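Local atomic coordinates of putative isomerase YbhH (Escherichia coli, PDB entry 6OTV), a protein that probably acts as an isomerase of the PrpF family, related to the diaminopimelate epimerases, although its substrate and reaction are not established. Residues Lys2-Val7 against Glu22-Asp27; Ala61-Ser66 against Ser98-Phe103; Val199-Glu204 against Glu228-Gln233. All blocks are in the same frame, centred on the assembly; numbering follows the deposited sequence.

Interaction 1. Residues Lys2-Val7 against Glu22-Asp27. With EDO (1,2-ethanediol), chain L.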
ATOM      1  N   LYS A   2     -30.857 -19.449  -9.988  1.00 47.03           N
ATOM      2  CA  LYS A   2     -31.958 -18.796 -10.679  1.00 43.72           C
ATOM      3  C   LYS A   2     -32.126 -17.324 -10.339  1.00 40.37           C
ATOM      4  O   LYS A   2     -32.811 -16.617 -11.085  1.00 45.38           O
ATOM      5  CB  LYS A   2     -33.279 -19.526 -10.391  1.00 48.72           C
ATOM      6  CG  LYS A   2     -33.432 -20.809 -11.187  1.00 60.84           C
ATOM      7  CD  LYS A   2     -33.352 -20.521 -12.683  1.00 72.62           C
ATOM      8  CE  LYS A   2     -33.275 -21.801 -13.502  1.00 80.81           C
ATOM      9  NZ  LYS A   2     -31.987 -22.521 -13.300  1.00 84.39           N
ATOM     10  N   LYS A   3     -31.524 -16.842  -9.254  1.00 35.73           N
ATOM     11  CA  LYS A   3     -31.582 -15.433  -8.903  1.00 33.66           C
ATOM     12  C   LYS A   3     -30.348 -15.079  -8.087  1.00 37.70           C
ATOM     13  O   LYS A   3     -29.730 -15.941  -7.453  1.00 34.57           O
ATOM     14  CB  LYS A   3     -32.856 -15.094  -8.122  1.00 37.35           C
ATOM     15  CG  LYS A   3     -32.952 -15.785  -6.775  1.00 44.12           C
ATOM     16  CD  LYS A   3     -34.165 -15.308  -6.002  1.00 53.66           C
ATOM     17  CE  LYS A   3     -34.227 -15.941  -4.623  1.00 57.23           C
ATOM     18  NZ  LYS A   3     -35.424 -15.477  -3.871  1.00 66.13           N
ATOM     19  N   ILE A   4     -29.999 -13.795  -8.104  1.00 33.35           N
ATOM     20  CA  ILE A   4     -28.805 -13.305  -7.419  1.00 32.59           C
ATOM     21  C   ILE A   4     -28.988 -11.830  -7.071  1.00 34.72           C
ATOM     22  O   ILE A   4     -29.507 -11.059  -7.891  1.00 30.15           O
ATOM     23  CB  ILE A   4     -27.549 -13.529  -8.279  1.00 32.68           C
ATOM     24  CG1 ILE A   4     -26.296 -13.020  -7.563  1.00 37.79           C
ATOM     25  CG2 ILE A   4     -27.692 -12.855  -9.641  1.00 28.93           C
ATOM     26  CD1 ILE A   4     -25.018 -13.291  -8.327  1.00 38.45           C
ATOM     27  N   PRO A   5     -28.611 -11.401  -5.864  1.00 34.08           N
ATOM     28  CA  PRO A   5     -28.624  -9.965  -5.556  1.00 31.23           C
ATOM     29  C   PRO A   5     -27.686  -9.201  -6.478  1.00 36.25           C
ATOM     30  O   PRO A   5     -26.594  -9.671  -6.813  1.00 34.96           O
ATOM     31  CB  PRO A   5     -28.150  -9.907  -4.098  1.00 27.20           C
ATOM     32  CG  PRO A   5     -28.461 -11.259  -3.548  1.00 28.26           C
ATOM     33  CD  PRO A   5     -28.270 -12.217  -4.687  1.00 28.33           C
ATOM     34  N   CYS A   6     -28.116  -8.011  -6.886  1.00 28.35           N
ATOM     35  CA  CYS A   6     -27.361  -7.246  -7.865  1.00 27.51           C
ATOM     36  C   CYS A   6     -27.641  -5.759  -7.690  1.00 28.51           C
ATOM     37  O   CYS A   6     -28.720  -5.359  -7.248  1.00 29.03           O
ATOM     38  CB  CYS A   6     -27.706  -7.697  -9.286  1.00 30.01           C
ATOM     39  SG  CYS A   6     -26.828  -6.826 -10.598  1.00 34.71           S
ATOM     40  N   VAL A   7     -26.643  -4.948  -8.035  1.00 27.46           N
ATOM     41  CA  VAL A   7     -26.749  -3.494  -8.019  1.00 26.08           C
ATOM     42  C   VAL A   7     -26.200  -2.980  -9.343  1.00 28.01           C
ATOM     43  O   VAL A   7     -25.041  -3.249  -9.681  1.00 35.03           O
ATOM     44  CB  VAL A   7     -25.980  -2.864  -6.841  1.00 32.36           C
ATOM     45  CG1 VAL A   7     -25.971  -1.347  -6.966  1.00 31.02           C
ATOM     46  CG2 VAL A   7     -26.580  -3.285  -5.506  1.00 27.59           C
ATOM     47  N   GLU A  22     -19.387 -13.202  -2.610  1.00 39.00           N
ATOM     48  CA  GLU A  22     -20.103 -14.226  -1.852  1.00 43.14           C
ATOM     49  C   GLU A  22     -21.168 -14.908  -2.699  1.00 39.95           C
ATOM     50  O   GLU A  22     -21.404 -16.113  -2.562  1.00 40.59           O
ATOM     51  CB  GLU A  22     -20.765 -13.610  -0.620  1.00 44.89           C
ATOM     52  CG  GLU A  22     -19.873 -13.384   0.569  1.00 60.26           C
ATOM     53  CD  GLU A  22     -20.603 -12.642   1.673  1.00 75.11           C
ATOM     54  OE1 GLU A  22     -21.726 -12.157   1.414  1.00 68.70           O
ATOM     55  OE2 GLU A  22     -20.059 -12.546   2.794  1.00 84.81           O
ATOM     56  N   HIS A  23     -21.833 -14.150  -3.565  1.00 34.11           N
ATOM     57  CA  HIS A  23     -23.020 -14.616  -4.265  1.00 33.95           C
ATOM     58  C   HIS A  23     -22.703 -15.324  -5.574  1.00 34.23           C
ATOM     59  O   HIS A  23     -23.623 -15.618  -6.343  1.00 41.86           O
ATOM     60  CB  HIS A  23     -23.962 -13.439  -4.513  1.00 32.75           C
ATOM     61  CG  HIS A  23     -24.418 -12.768  -3.255  1.00 38.52           C
ATOM     62  ND1 HIS A  23     -24.696 -11.420  -3.186  1.00 37.46           N
ATOM     63  CD2 HIS A  23     -24.645 -13.263  -2.015  1.00 35.91           C
ATOM     64  CE1 HIS A  23     -25.073 -11.113  -1.957  1.00 35.81           C
ATOM     65  NE2 HIS A  23     -25.052 -12.214  -1.227  1.00 39.51           N
ATOM     66  N   LEU A  24     -21.433 -15.616  -5.838  1.00 32.73           N
ATOM     67  CA  LEU A  24     -21.016 -16.268  -7.065  1.00 37.19           C
ATOM     68  C   LEU A  24     -20.262 -17.555  -6.750  1.00 39.91           C
ATOM     69  O   LEU A  24     -19.591 -17.647  -5.717  1.00 39.86           O
ATOM     70  CB  LEU A  24     -20.125 -15.342  -7.906  1.00 36.60           C
ATOM     71  CG  LEU A  24     -20.832 -14.151  -8.560  1.00 38.22           C
ATOM     72  CD1 LEU A  24     -19.825 -13.153  -9.110  1.00 31.82           C
ATOM     73  CD2 LEU A  24     -21.759 -14.634  -9.665  1.00 28.42           C
ATOM     74  N   PRO A  25     -20.359 -18.563  -7.612  1.00 38.11           N
ATOM     75  CA  PRO A  25     -19.628 -19.809  -7.377  1.00 43.09           C
ATOM     76  C   PRO A  25     -18.143 -19.638  -7.655  1.00 48.79           C
ATOM     77  O   PRO A  25     -17.713 -18.752  -8.396  1.00 47.02           O
ATOM     78  CB  PRO A  25     -20.268 -20.785  -8.369  1.00 42.93           C
ATOM     79  CG  PRO A  25     -20.704 -19.909  -9.492  1.00 39.11           C
ATOM     80  CD  PRO A  25     -21.159 -18.624  -8.846  1.00 38.74           C
ATOM     81  N   GLU A  26     -17.353 -20.519  -7.039  1.00 57.09           N
ATOM     82  CA  GLU A  26     -15.906 -20.441  -7.203  1.00 61.71           C
ATOM     83  C   GLU A  26     -15.468 -20.965  -8.566  1.00 55.59           C
ATOM     84  O   GLU A  26     -14.439 -20.527  -9.094  1.00 53.84           O
ATOM     85  CB  GLU A  26     -15.215 -21.207  -6.073  1.00 75.38           C
ATOM     86  CG  GLU A  26     -13.713 -21.008  -5.993  1.00 88.69           C
ATOM     87  CD  GLU A  26     -13.119 -21.619  -4.737  1.00101.40           C
ATOM     88  OE1 GLU A  26     -13.863 -21.792  -3.747  1.00103.62           O
ATOM     89  OE2 GLU A  26     -11.908 -21.929  -4.740  1.00105.36           O
ATOM     90  N   ASP A  27     -16.232 -21.883  -9.153  1.00 55.30           N
ATOM     91  CA  ASP A  27     -15.890 -22.413 -10.467  1.00 56.23           C
ATOM     92  C   ASP A  27     -16.004 -21.321 -11.524  1.00 62.25           C
ATOM     93  O   ASP A  27     -17.046 -20.671 -11.654  1.00 59.73           O
ATOM     94  CB  ASP A  27     -16.795 -23.590 -10.820  1.00 58.25           C
ATOM     95  CG  ASP A  27     -16.451 -24.199 -12.164  1.00 71.79           C
ATOM     96  OD1 ASP A  27     -15.325 -24.721 -12.309  1.00 76.64           O
ATOM     97  OD2 ASP A  27     -17.303 -24.154 -13.075  1.00 73.95           O
TER
HETATM   98  C1  EDO L 410     -17.697 -10.105   1.204  1.00 44.25           C
HETATM   99  O1  EDO L 410     -16.272 -10.012   1.082  1.00 37.80           O
HETATM  100  C2  EDO L 410     -18.332 -10.206  -0.179  1.00 49.52           C
HETATM  101  O2  EDO L 410     -17.818 -11.351  -0.868  1.00 44.85           O
HETATM  102  O   HOH W   1     -24.271  -9.479  -5.251  1.00 31.44           O
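A proline lies over the imidazole of His23 while a water links the same two residues: Pro5 CG stands 4.0 Å from the centroid of the His23 ring, 24° off the ring normal, which meets the geometry of a CH-pi contact. The setting is the N-terminal strand 3-11 of the PrpF fold, met by the loop that leads from strand 14-20 into helix 28-39. CG of Pro5 is shifted toward the rim of the ring and comes closest at His23 CE1, 3.7 Å away, and the two side chains cross at about a right angle. His23 gets there because its CG is anti to its carbonyl carbon (chi1 -60°), with the CB already directed at the strand. The water lies in the imidazole plane, 2.9 Å from His23 ND1, and donates to Pro5 O at 2.8 Å, so one face and one edge of the ring are both tied to the same residue. Ile4 supplies the apolar half. Its chain, fully extended with CG1 anti to the backbone N, carries CD1 to the loop, while its backbone pairs with Val347 of strand 346-348. Ile38 and Ile34 of helix 28-39 pack on Ile4 and Leu24 respectively, continuing this apolar patch into the helix. At the tip of Ile4, the methyl touches Leu24 CD2, with Ile4 CD1 3.8 Å from it. The same Ile4 CD1 rests 3.4 Å from His23 O.

Interaction 2. Residues Ala61-Ser66 against Ser98-Phe103. With EDO (1,2-ethanediol), chain L.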
ATOM      1  N   ALA A  61     -18.534  -5.698 -12.086  1.00 27.73           N
ATOM      2  CA  ALA A  61     -17.544  -5.515 -11.031  1.00 24.33           C
ATOM      3  C   ALA A  61     -17.886  -6.458  -9.888  1.00 27.20           C
ATOM      4  O   ALA A  61     -18.993  -6.398  -9.340  1.00 29.36           O
ATOM      5  CB  ALA A  61     -17.515  -4.065 -10.542  1.00 24.02           C
ATOM      6  N   ILE A  62     -16.946  -7.326  -9.530  1.00 31.28           N
ATOM      7  CA  ILE A  62     -17.129  -8.290  -8.451  1.00 28.82           C
ATOM      8  C   ILE A  62     -16.301  -7.812  -7.264  1.00 36.10           C
ATOM      9  O   ILE A  62     -15.066  -7.767  -7.330  1.00 33.99           O
ATOM     10  CB  ILE A  62     -16.736  -9.709  -8.882  1.00 30.13           C
ATOM     11  CG1 ILE A  62     -17.558 -10.131 -10.107  1.00 26.18           C
ATOM     12  CG2 ILE A  62     -16.927 -10.686  -7.727  1.00 26.97           C
ATOM     13  CD1 ILE A  62     -17.080 -11.420 -10.762  1.00 28.69           C
ATOM     14  N   ILE A  63     -16.980  -7.454  -6.175  1.00 33.96           N
ATOM     15  CA  ILE A  63     -16.369  -6.771  -5.039  1.00 33.28           C
ATOM     16  C   ILE A  63     -16.377  -7.697  -3.830  1.00 37.85           C
ATOM     17  O   ILE A  63     -17.349  -8.429  -3.599  1.00 33.54           O
ATOM     18  CB  ILE A  63     -17.105  -5.454  -4.715  1.00 29.34           C
ATOM     19  CG1 ILE A  63     -17.412  -4.666  -5.996  1.00 28.44           C
ATOM     20  CG2 ILE A  63     -16.297  -4.619  -3.738  1.00 28.19           C
ATOM     21  CD1 ILE A  63     -16.196  -4.304  -6.809  1.00 32.56           C
ATOM     22  N   SER A  64     -15.300  -7.647  -3.049  1.00 34.85           N
ATOM     23  CA  SER A  64     -15.192  -8.428  -1.824  1.00 33.22           C
ATOM     24  C   SER A  64     -14.167  -7.764  -0.916  1.00 40.35           C
ATOM     25  O   SER A  64     -13.398  -6.899  -1.342  1.00 41.44           O
ATOM     26  CB  SER A  64     -14.787  -9.874  -2.115  1.00 31.10           C
ATOM     27  OG  SER A  64     -13.424  -9.948  -2.498  1.00 34.17           O
ATOM     28  N   ARG A  65     -14.170  -8.178   0.348  1.00 40.08           N
ATOM     29  CA  ARG A  65     -13.104  -7.771   1.252  1.00 40.00           C
ATOM     30  C   ARG A  65     -11.772  -8.295   0.735  1.00 36.24           C
ATOM     31  O   ARG A  65     -11.678  -9.424   0.249  1.00 34.93           O
ATOM     32  CB  ARG A  65     -13.371  -8.284   2.666  1.00 43.84           C
ATOM     33  CG  ARG A  65     -14.482  -7.540   3.389  1.00 52.96           C
ATOM     34  CD  ARG A  65     -14.606  -7.996   4.833  1.00 55.45           C
ATOM     35  NE  ARG A  65     -15.637  -7.253   5.552  1.00 60.49           N
ATOM     36  CZ  ARG A  65     -16.921  -7.599   5.586  1.00 61.47           C
ATOM     37  NH1 ARG A  65     -17.337  -8.679   4.939  1.00 60.99           N
ATOM     38  NH2 ARG A  65     -17.789  -6.860   6.265  1.00 61.94           N
ATOM     39  N   SER A  66     -10.739  -7.464   0.830  1.00 36.74           N
ATOM     40  CA  SER A  66      -9.478  -7.781   0.174  1.00 35.46           C
ATOM     41  C   SER A  66      -8.760  -8.936   0.862  1.00 43.60           C
ATOM     42  O   SER A  66      -8.700  -9.015   2.093  1.00 37.02           O
ATOM     43  CB  SER A  66      -8.568  -6.559   0.147  1.00 32.37           C
ATOM     44  OG  SER A  66      -7.331  -6.893  -0.457  1.00 39.11           O
ATOM     45  N   SER A  98     -14.847   3.557 -10.561  1.00 24.56           N
ATOM     46  CA  SER A  98     -15.437   4.713  -9.891  1.00 26.88           C
ATOM     47  C   SER A  98     -16.544   4.314  -8.926  1.00 28.94           C
ATOM     48  O   SER A  98     -16.801   5.031  -7.954  1.00 27.71           O
ATOM     49  CB  SER A  98     -15.989   5.701 -10.920  1.00 33.82           C
ATOM     50  OG  SER A  98     -15.110   5.830 -12.021  1.00 50.19           O
ATOM     51  N   GLY A  99     -17.219   3.193  -9.178  1.00 26.80           N
ATOM     52  CA  GLY A  99     -18.301   2.771  -8.311  1.00 24.02           C
ATOM     53  C   GLY A  99     -17.918   1.843  -7.180  1.00 24.73           C
ATOM     54  O   GLY A  99     -18.734   1.606  -6.284  1.00 27.38           O
ATOM     55  N   VAL A 100     -16.685   1.331  -7.184  1.00 26.33           N
ATOM     56  CA  VAL A 100     -16.305   0.293  -6.226  1.00 30.71           C
ATOM     57  C   VAL A 100     -16.373   0.824  -4.799  1.00 32.50           C
ATOM     58  O   VAL A 100     -16.940   0.180  -3.905  1.00 29.01           O
ATOM     59  CB  VAL A 100     -14.906  -0.257  -6.559  1.00 26.83           C
ATOM     60  CG1 VAL A 100     -14.423  -1.192  -5.457  1.00 30.74           C
ATOM     61  CG2 VAL A 100     -14.929  -0.980  -7.901  1.00 24.30           C
ATOM     62  N   GLY A 101     -15.801   2.007  -4.563  1.00 24.75           N
ATOM     63  CA  GLY A 101     -15.731   2.534  -3.207  1.00 24.93           C
ATOM     64  C   GLY A 101     -17.099   2.777  -2.600  1.00 33.39           C
ATOM     65  O   GLY A 101     -17.365   2.390  -1.459  1.00 30.76           O
ATOM     66  N   ALA A 102     -17.988   3.427  -3.357  1.00 33.07           N
ATOM     67  CA  ALA A 102     -19.336   3.681  -2.861  1.00 32.57           C
ATOM     68  C   ALA A 102     -20.098   2.380  -2.648  1.00 32.18           C
ATOM     69  O   ALA A 102     -20.880   2.256  -1.697  1.00 32.49           O
ATOM     70  CB  ALA A 102     -20.091   4.593  -3.828  1.00 26.60           C
ATOM     71  N   PHE A 103     -19.887   1.398  -3.526  1.00 32.46           N
ATOM     72  CA  PHE A 103     -20.551   0.111  -3.364  1.00 31.40           C
ATOM     73  C   PHE A 103     -20.056  -0.608  -2.115  1.00 33.28           C
ATOM     74  O   PHE A 103     -20.843  -1.236  -1.398  1.00 35.27           O
ATOM     75  CB  PHE A 103     -20.332  -0.747  -4.610  1.00 33.92           C
ATOM     76  CG  PHE A 103     -20.986  -2.098  -4.542  1.00 32.05           C
ATOM     77  CD1 PHE A 103     -22.318  -2.257  -4.892  1.00 36.68           C
ATOM     78  CD2 PHE A 103     -20.266  -3.211  -4.140  1.00 35.53           C
ATOM     79  CE1 PHE A 103     -22.923  -3.504  -4.833  1.00 35.96           C
ATOM     80  CE2 PHE A 103     -20.865  -4.461  -4.080  1.00 39.43           C
ATOM     81  CZ  PHE A 103     -22.195  -4.605  -4.430  1.00 34.44           C
TER
HETATM   82  C1  EDO L 410     -17.697 -10.105   1.204  1.00 44.25           C
HETATM   83  O1  EDO L 410     -16.272 -10.012   1.082  1.00 37.80           O
HETATM   84  C2  EDO L 410     -18.332 -10.206  -0.179  1.00 49.52           C
HETATM   85  O2  EDO L 410     -17.818 -11.351  -0.868  1.00 44.85           O
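Ile63 meets two residues of helix 94-106 with different parts of one side chain. Its terminal methyl CD1 reaches Val100, 3.7 Å from Val100 CG2 and 3.8 Å from Val100 CG1, so it touches both branches of the valine. Further back, Ile63 CG1 lies 3.7 Å from Phe103 CD2, approaching the phenyl ring obliquely. Two torsions explain this division: CG1 is anti to the carbonyl carbon (chi1 -44°), and a further bend at chi2 (-59°) directs CD1 to the valine. On the helix, Val100 and Phe103 lie three positions apart and therefore share a side, and Phe103 N is bonded to Gly99 O at 3.0 Å.

In the next shell, Tyr75 of strand 73-80 touches both Ile63 and Val100, while Leu20 of strand 14-20 and Val7 and Met9 of strand 3-11 pack against Phe103. Backbone bonds from Ile63 to Leu19 and Ala21 fix the strand beside 14-20. Beyond the apolar core, Arg65 N donates to O1 of an ethanediol, probably from the crystallisation liquor, at 2.9 Å and an almost straight 172°. The Arg65 side chain packs on Glu324 of the second subunit, so this end of the strand lies near the dimer partner. All three residues in contact are buried, and helix 94-106 is enclosed by curled strands, consistent with the barrel-like halves of the diaminopimelate epimerase fold.

Interaction 3. Residues Val199-Glu204 against Glu228-Gln233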
ATOM      1  N   VAL A 199       3.340   2.241 -26.268  1.00 46.25           N
ATOM      2  CA  VAL A 199       4.367   2.799 -27.137  1.00 41.98           C
ATOM      3  C   VAL A 199       3.790   4.066 -27.756  1.00 47.11           C
ATOM      4  O   VAL A 199       2.776   4.018 -28.465  1.00 42.62           O
ATOM      5  CB  VAL A 199       4.831   1.794 -28.207  1.00 44.32           C
ATOM      6  CG1 VAL A 199       3.647   1.051 -28.809  1.00 45.08           C
ATOM      7  CG2 VAL A 199       5.638   2.497 -29.286  1.00 44.37           C
ATOM      8  N   ILE A 200       4.420   5.196 -27.464  1.00 47.10           N
ATOM      9  CA  ILE A 200       3.905   6.501 -27.852  1.00 36.93           C
ATOM     10  C   ILE A 200       4.530   6.891 -29.183  1.00 45.20           C
ATOM     11  O   ILE A 200       5.755   7.011 -29.293  1.00 51.96           O
ATOM     12  CB  ILE A 200       4.196   7.545 -26.765  1.00 37.23           C
ATOM     13  CG1 ILE A 200       3.461   7.157 -25.480  1.00 34.86           C
ATOM     14  CG2 ILE A 200       3.803   8.937 -27.230  1.00 33.59           C
ATOM     15  CD1 ILE A 200       3.882   7.941 -24.277  1.00 36.63           C
ATOM     16  N   ILE A 201       3.691   7.081 -30.197  1.00 37.21           N
ATOM     17  CA  ILE A 201       4.126   7.319 -31.567  1.00 45.12           C
ATOM     18  C   ILE A 201       3.534   8.642 -32.030  1.00 39.51           C
ATOM     19  O   ILE A 201       2.318   8.824 -31.947  1.00 35.46           O
ATOM     20  CB  ILE A 201       3.699   6.188 -32.519  1.00 47.13           C
ATOM     21  CG1 ILE A 201       4.079   4.825 -31.938  1.00 41.51           C
ATOM     22  CG2 ILE A 201       4.310   6.395 -33.902  1.00 43.68           C
ATOM     23  CD1 ILE A 201       3.431   3.658 -32.647  1.00 43.28           C
ATOM     24  N   PRO A 202       4.340   9.584 -32.520  1.00 41.41           N
ATOM     25  CA  PRO A 202       3.775  10.802 -33.119  1.00 42.40           C
ATOM     26  C   PRO A 202       2.988  10.475 -34.381  1.00 41.86           C
ATOM     27  O   PRO A 202       3.481   9.789 -35.280  1.00 43.10           O
ATOM     28  CB  PRO A 202       5.012  11.655 -33.429  1.00 39.73           C
ATOM     29  CG  PRO A 202       6.091  11.109 -32.546  1.00 37.33           C
ATOM     30  CD  PRO A 202       5.807   9.644 -32.424  1.00 36.51           C
ATOM     31  N   ALA A 203       1.753  10.980 -34.442  1.00 36.41           N
ATOM     32  CA  ALA A 203       0.880  10.676 -35.572  1.00 41.71           C
ATOM     33  C   ALA A 203       1.472  11.171 -36.886  1.00 43.07           C
ATOM     34  O   ALA A 203       1.344  10.505 -37.923  1.00 44.08           O
ATOM     35  CB  ALA A 203      -0.502  11.286 -35.342  1.00 33.09           C
ATOM     36  N   GLU A 204       2.131  12.333 -36.865  1.00 37.90           N
ATOM     37  CA  GLU A 204       2.645  12.916 -38.100  1.00 38.71           C
ATOM     38  C   GLU A 204       3.743  12.064 -38.724  1.00 46.02           C
ATOM     39  O   GLU A 204       3.913  12.079 -39.948  1.00 49.35           O
ATOM     40  CB  GLU A 204       3.154  14.335 -37.842  1.00 35.63           C
ATOM     41  CG  GLU A 204       2.049  15.332 -37.532  1.00 38.00           C
ATOM     42  CD  GLU A 204       2.575  16.735 -37.295  1.00 40.64           C
ATOM     43  OE1 GLU A 204       3.760  16.989 -37.597  1.00 44.39           O
ATOM     44  OE2 GLU A 204       1.805  17.583 -36.801  1.00 42.95           O
ATOM     45  N   GLU A 228       1.549  -1.879 -36.440  1.00 69.95           N
ATOM     46  CA  GLU A 228       1.883  -3.210 -35.940  1.00 71.26           C
ATOM     47  C   GLU A 228       3.381  -3.478 -36.017  1.00 69.27           C
ATOM     48  O   GLU A 228       3.953  -4.084 -35.104  1.00 68.16           O
ATOM     49  CB  GLU A 228       1.109  -4.274 -36.718  1.00 80.59           C
ATOM     50  CG  GLU A 228      -0.275  -4.554 -36.168  1.00 85.71           C
ATOM     51  CD  GLU A 228      -0.233  -5.216 -34.804  1.00 88.41           C
ATOM     52  OE1 GLU A 228       0.759  -5.917 -34.510  1.00 90.71           O
ATOM     53  OE2 GLU A 228      -1.189  -5.033 -34.024  1.00 87.48           O
ATOM     54  N   SER A 229       4.028  -3.041 -37.101  1.00 71.29           N
ATOM     55  CA  SER A 229       5.473  -3.214 -37.222  1.00 71.66           C
ATOM     56  C   SER A 229       6.203  -2.591 -36.041  1.00 73.03           C
ATOM     57  O   SER A 229       7.177  -3.157 -35.532  1.00 75.35           O
ATOM     58  CB  SER A 229       5.965  -2.604 -38.536  1.00 73.45           C
ATOM     59  OG  SER A 229       7.379  -2.547 -38.573  1.00 74.83           O
ATOM     60  N   ILE A 230       5.741  -1.426 -35.587  1.00 71.67           N
ATOM     61  CA  ILE A 230       6.377  -0.772 -34.452  1.00 67.46           C
ATOM     62  C   ILE A 230       5.975  -1.437 -33.139  1.00 67.14           C
ATOM     63  O   ILE A 230       6.785  -1.513 -32.207  1.00 63.42           O
ATOM     64  CB  ILE A 230       6.038   0.728 -34.454  1.00 62.37           C
ATOM     65  CG1 ILE A 230       6.348   1.338 -35.822  1.00 59.36           C
ATOM     66  CG2 ILE A 230       6.811   1.456 -33.366  1.00 63.71           C
ATOM     67  CD1 ILE A 230       5.935   2.789 -35.951  1.00 54.46           C
ATOM     68  N   ARG A 231       4.742  -1.941 -33.043  1.00 66.96           N
ATOM     69  CA  ARG A 231       4.282  -2.528 -31.787  1.00 64.31           C
ATOM     70  C   ARG A 231       4.986  -3.847 -31.501  1.00 66.13           C
ATOM     71  O   ARG A 231       5.465  -4.075 -30.383  1.00 62.82           O
ATOM     72  CB  ARG A 231       2.770  -2.731 -31.811  1.00 63.18           C
ATOM     73  CG  ARG A 231       2.233  -3.226 -30.476  1.00 67.09           C
ATOM     74  CD  ARG A 231       0.750  -3.513 -30.531  1.00 65.88           C
ATOM     75  NE  ARG A 231       0.452  -4.785 -31.181  1.00 76.30           N
ATOM     76  CZ  ARG A 231       0.351  -5.945 -30.541  1.00 81.61           C
ATOM     77  NH1 ARG A 231       0.525  -6.001 -29.227  1.00 76.02           N
ATOM     78  NH2 ARG A 231       0.076  -7.054 -31.215  1.00 87.63           N
ATOM     79  N   LEU A 232       5.036  -4.740 -32.494  1.00 73.99           N
ATOM     80  CA  LEU A 232       5.765  -5.993 -32.323  1.00 75.97           C
ATOM     81  C   LEU A 232       7.226  -5.728 -31.985  1.00 78.83           C
ATOM     82  O   LEU A 232       7.813  -6.416 -31.142  1.00 87.05           O
ATOM     83  CB  LEU A 232       5.655  -6.844 -33.590  1.00 74.46           C
ATOM     84  CG  LEU A 232       4.254  -7.151 -34.127  1.00 73.63           C
ATOM     85  CD1 LEU A 232       4.339  -7.875 -35.462  1.00 77.09           C
ATOM     86  CD2 LEU A 232       3.451  -7.965 -33.127  1.00 69.44           C
ATOM     87  N   GLN A 233       7.823  -4.720 -32.622  1.00 80.34           N
ATOM     88  CA  GLN A 233       9.213  -4.381 -32.343  1.00 78.61           C
ATOM     89  C   GLN A 233       9.365  -3.774 -30.952  1.00 80.56           C
ATOM     90  O   GLN A 233      10.351  -4.045 -30.255  1.00 85.72           O
ATOM     91  CB  GLN A 233       9.734  -3.424 -33.415  1.00 75.75           C
ATOM     92  CG  GLN A 233      11.112  -3.767 -33.959  1.00 80.13           C
ATOM     93  CD  GLN A 233      11.482  -2.928 -35.171  1.00 81.26           C
ATOM     94  OE1 GLN A 233      10.624  -2.567 -35.978  1.00 74.39           O
ATOM     95  NE2 GLN A 233      12.766  -2.606 -35.299  1.00 85.10           N
TER
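Glu228 OE2 receives two donors: Arg231 NE, in a salt bridge of 3.3 Å with an N-H...O angle of 148°, and more weakly His271 ND1. The arginine nitrogen approaches from above the carboxylate plane, 38° out of it, and the acceptor is in turn tilted from the guanidinium plane. This bridge spans three positions along helix 221-237. The rest of the guanidinium is held as well, by Arg231 NH2 to Val243 O and a weak bond from Arg231 NH1 to Met246 O, which should restrict its rotation and satisfy nitrogens of a buried residue.

Against this polar flank, the contact with strand 197-202 is entirely apolar and centres on Ile230. Its chi1 of -52° sets CG1 anti to the carbonyl carbon and leaves CG2 anti to the backbone N, facing the strand. Ile201 and Ile230 reach toward each other tip to tip, with Ile201 CD1 4.1 Å from Ile230 CG2, and Val199 CG2 comes to 4.4 Å of the same Ile230 methyl. Val199 and Ile201 are two apart on an extended strand, which puts both on the face turned to the helix. These are loose van der Waals distances. Ile230 also packs on Phe184 of strand 182-184. In this second half of the PrpF fold, which resembles diaminopimelate epimerase, the helix thus lies over strand 197-202, between antiparallel strand 187-193 and parallel strand 250-255, with Val189 and Leu253 touching Ile201.

Overall arrangement
From the N terminus, interaction 1 closes first, across the hairpin of strands 3-11 and 14-20, bringing the following loop back to the strand where the chain began. Interaction 2 spans 31 residues, from strand 59-65 to helix 94-106, and interaction 3 spans 23 residues, 13 of them helical. The three follow in series, with none nested or crossed. Interactions 1 and 2 adjoin: Leu24 CD1 lies 3.6 Å from Ile62 CD1, Val7 CB lies 3.7 Å from Phe103 CE1, and one ethanediol touches both. Interaction 3 lies on the opposite side of the chain's centre, its centre about 35 Å from that of interaction 2, and joins helix 221-237 to strand 197-202, with no touch to the other two.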